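Local coordinates for PlyCB (Streptococcus phage C1, PDB 4F87), which forms the eight-membered cell-wall-binding ring of the endolysin PlyC, which degrades the host's peptidoglycan so that phage progeny can be released, at residues I38-D42 and I43-Q47. Residues are numbered along the deposited sequence; the frame is centred on the assembly and turned at random.
Sequences IGIKD and IETVQ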
ATOM      1  N   ILE B  38      -7.801  -5.090 -26.040  1.00 19.20           N
ATOM      2  CA  ILE B  38      -9.079  -5.424 -26.667  1.00 19.22           C
ATOM      3  C   ILE B  38      -9.631  -4.252 -27.456  1.00 20.65           C
ATOM      4  O   ILE B  38      -9.291  -3.090 -27.212  1.00 18.88           O
ATOM      5  CB  ILE B  38     -10.115  -5.881 -25.592  1.00 22.63           C
ATOM      6  CG1 ILE B  38     -10.377  -4.768 -24.554  1.00 23.33           C
ATOM      7  CG2 ILE B  38      -9.709  -7.212 -24.926  1.00 23.31           C
ATOM      8  CD1 ILE B  38     -11.599  -5.010 -23.681  1.00 24.90           C
ATOM      9  N   GLY B  39     -10.478  -4.564 -28.421  1.00 19.13           N
ATOM     10  CA  GLY B  39     -11.248  -3.555 -29.126  1.00 19.02           C
ATOM     11  C   GLY B  39     -12.566  -3.407 -28.383  1.00 22.00           C
ATOM     12  O   GLY B  39     -13.024  -4.357 -27.707  1.00 23.27           O
ATOM     13  N   ILE B  40     -13.137  -2.207 -28.424  1.00 18.39           N
ATOM     14  CA  ILE B  40     -14.427  -1.922 -27.791  1.00 18.07           C
ATOM     15  C   ILE B  40     -15.410  -1.605 -28.912  1.00 20.98           C
ATOM     16  O   ILE B  40     -15.145  -0.743 -29.760  1.00 21.19           O
ATOM     17  CB  ILE B  40     -14.323  -0.758 -26.775  1.00 20.45           C
ATOM     18  CG1 ILE B  40     -13.243  -1.001 -25.697  1.00 21.62           C
ATOM     19  CG2 ILE B  40     -15.687  -0.473 -26.128  1.00 20.39           C
ATOM     20  CD1 ILE B  40     -13.414  -2.145 -24.793  1.00 27.44           C
ATOM     21  N   LYS B  41     -16.520  -2.342 -28.963  1.00 18.64           N
ATOM     22  CA  LYS B  41     -17.506  -2.163 -30.027  1.00 19.57           C
ATOM     23  C   LYS B  41     -18.560  -1.106 -29.781  1.00 20.61           C
ATOM     24  O   LYS B  41     -19.063  -0.511 -30.733  1.00 21.61           O
ATOM     25  CB  LYS B  41     -18.185  -3.504 -30.349  1.00 22.57           C
ATOM     26  CG  LYS B  41     -17.187  -4.472 -30.988  1.00 30.10           C
ATOM     27  CD  LYS B  41     -17.785  -5.810 -31.350  1.00 37.57           C
ATOM     28  CE  LYS B  41     -16.706  -6.816 -31.729  1.00 41.28           C
ATOM     29  NZ  LYS B  41     -15.865  -6.393 -32.888  1.00 48.97           N
ATOM     30  N   ASP B  42     -18.914  -0.863 -28.528  1.00 18.01           N
ATOM     31  CA  ASP B  42     -20.008   0.044 -28.222  1.00 17.56           C
ATOM     32  C   ASP B  42     -19.619   1.170 -27.275  1.00 18.26           C
ATOM     33  O   ASP B  42     -18.920   0.961 -26.291  1.00 17.30           O
ATOM     34  CB  ASP B  42     -21.155  -0.737 -27.588  1.00 18.43           C
ATOM     35  CG  ASP B  42     -21.796  -1.730 -28.542  1.00 26.53           C
ATOM     36  OD1 ASP B  42     -22.454  -1.282 -29.519  1.00 29.22           O
ATOM     37  OD2 ASP B  42     -21.624  -2.946 -28.337  1.00 25.99           O
ATOM     38  N   ILE B  43     -20.183   2.361 -27.513  1.00 17.45           N
ATOM     39  CA  ILE B  43     -19.911   3.501 -26.665  1.00 17.42           C
ATOM     40  C   ILE B  43     -20.393   3.286 -25.224  1.00 18.10           C
ATOM     41  O   ILE B  43     -19.761   3.813 -24.299  1.00 17.24           O
ATOM     42  CB  ILE B  43     -20.455   4.817 -27.286  1.00 22.35           C
ATOM     43  CG1 ILE B  43     -19.754   6.065 -26.695  1.00 25.85           C
ATOM     44  CG2 ILE B  43     -21.972   4.926 -27.189  1.00 25.34           C
ATOM     45  CD1 ILE B  43     -18.246   6.220 -27.088  1.00 34.56           C
ATOM     46  N   GLU B  44     -21.431   2.466 -25.019  1.00 16.86           N
ATOM     47  CA  GLU B  44     -21.869   2.188 -23.656  1.00 15.89           C
ATOM     48  C   GLU B  44     -20.713   1.609 -22.829  1.00 17.66           C
ATOM     49  O   GLU B  44     -20.534   1.987 -21.672  1.00 16.47           O
ATOM     50  CB  GLU B  44     -23.034   1.209 -23.697  1.00 16.76           C
ATOM     51  CG  GLU B  44     -23.438   0.764 -22.299  1.00 18.18           C
ATOM     52  CD  GLU B  44     -24.569  -0.231 -22.242  1.00 18.04           C
ATOM     53  OE1 GLU B  44     -24.643  -1.117 -23.117  1.00 18.84           O
ATOM     54  OE2 GLU B  44     -25.329  -0.176 -21.252  1.00 18.50           O
ATOM     55  N   THR B  45     -19.932   0.692 -23.426  1.00 15.91           N
ATOM     56  CA  THR B  45     -18.810   0.055 -22.746  1.00 14.87           C
ATOM     57  C   THR B  45     -17.714   1.056 -22.469  1.00 16.37           C
ATOM     58  O   THR B  45     -17.072   0.978 -21.421  1.00 16.00           O
ATOM     59  CB  THR B  45     -18.313  -1.095 -23.621  1.00 15.74           C
ATOM     60  OG1 THR B  45     -19.423  -1.958 -23.960  1.00 16.09           O
ATOM     61  CG2 THR B  45     -17.207  -1.902 -22.936  1.00 16.48           C
ATOM     62  N   VAL B  46     -17.456   1.977 -23.425  1.00 15.51           N
ATOM     63  CA  VAL B  46     -16.460   3.007 -23.178  1.00 15.53           C
ATOM     64  C   VAL B  46     -16.876   3.821 -21.937  1.00 17.06           C
ATOM     65  O   VAL B  46     -16.064   4.049 -21.034  1.00 16.90           O
ATOM     66  CB  VAL B  46     -16.339   3.926 -24.411  1.00 16.81           C
ATOM     67  CG1 VAL B  46     -15.428   5.131 -24.117  1.00 18.06           C
ATOM     68  CG2 VAL B  46     -15.820   3.131 -25.615  1.00 17.14           C
ATOM     69  N   GLN B  47     -18.127   4.256 -21.895  1.00 16.31           N
ATOM     70  CA  GLN B  47     -18.583   5.062 -20.754  1.00 17.92           C
ATOM     71  C   GLN B  47     -18.531   4.268 -19.449  1.00 18.86           C
ATOM     72  O   GLN B  47     -18.145   4.825 -18.414  1.00 19.20           O
ATOM     73  CB  GLN B  47     -19.972   5.632 -21.018  1.00 21.46           C
ATOM     74  CG  GLN B  47     -19.975   6.593 -22.204  1.00 27.39           C
ATOM     75  CD  GLN B  47     -21.386   6.976 -22.613  1.00 53.61           C
ATOM     76  OE1 GLN B  47     -22.299   6.144 -22.788  1.00 46.77           O
ATOM     77  NE2 GLN B  47     -21.569   8.250 -22.859  1.00 55.99           N
TER
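The flat peptide carbonyl of Asp-42 meets the helix through its oxygen: Thr-45 N lies 3.1 Å from Asp-42 O in a weak, bent hydrogen bond (128°), and Val-46 N gives a second weak bond to the same oxygen, straighter but longer. Thr-45 CB lies 3.4 Å from Asp-42 O. The flat carboxylates of Asp-42 and Glu-44 are hydrogen-bonded to a neighbouring subunit instead: Asp-42 OD2 to its Ser-59 OG, Glu-44 OE1 to its Thr-21 OG1 and OE2 to its Asp-22 N. With CG anti to its own carbonyl carbon (chi1 -66°), Asp-42 sends its carboxylate away from the helix; although it holds the N-cap position, its side chain makes no capping bond. On the strand side of the turn, Ile-40 CG2 reaches across to Val-46 CG2 at 3.6 Å and to Thr-45 CB at 3.7 Å, the side chains meeting at a slant. In Thr-45, chi1 of -53° sets OG1 opposite the carbonyl carbon and turns CG2 opposite the backbone N, with this methyl 3.8 Å from Ile-40 CG2; OG1 is hydrogen-bonded to OD2 of Asp-62 of the neighbouring subunit, and OD1 of that same aspartate accepts a hydrogen bond from Lys-41 N. Val-46 also packs on Tyr-29, a residue that interacts with the host cell wall. This is a strand-to-helix turn, linking strand 36-40 to helix 43-50 at a subunit interface of the PlyCB octamer.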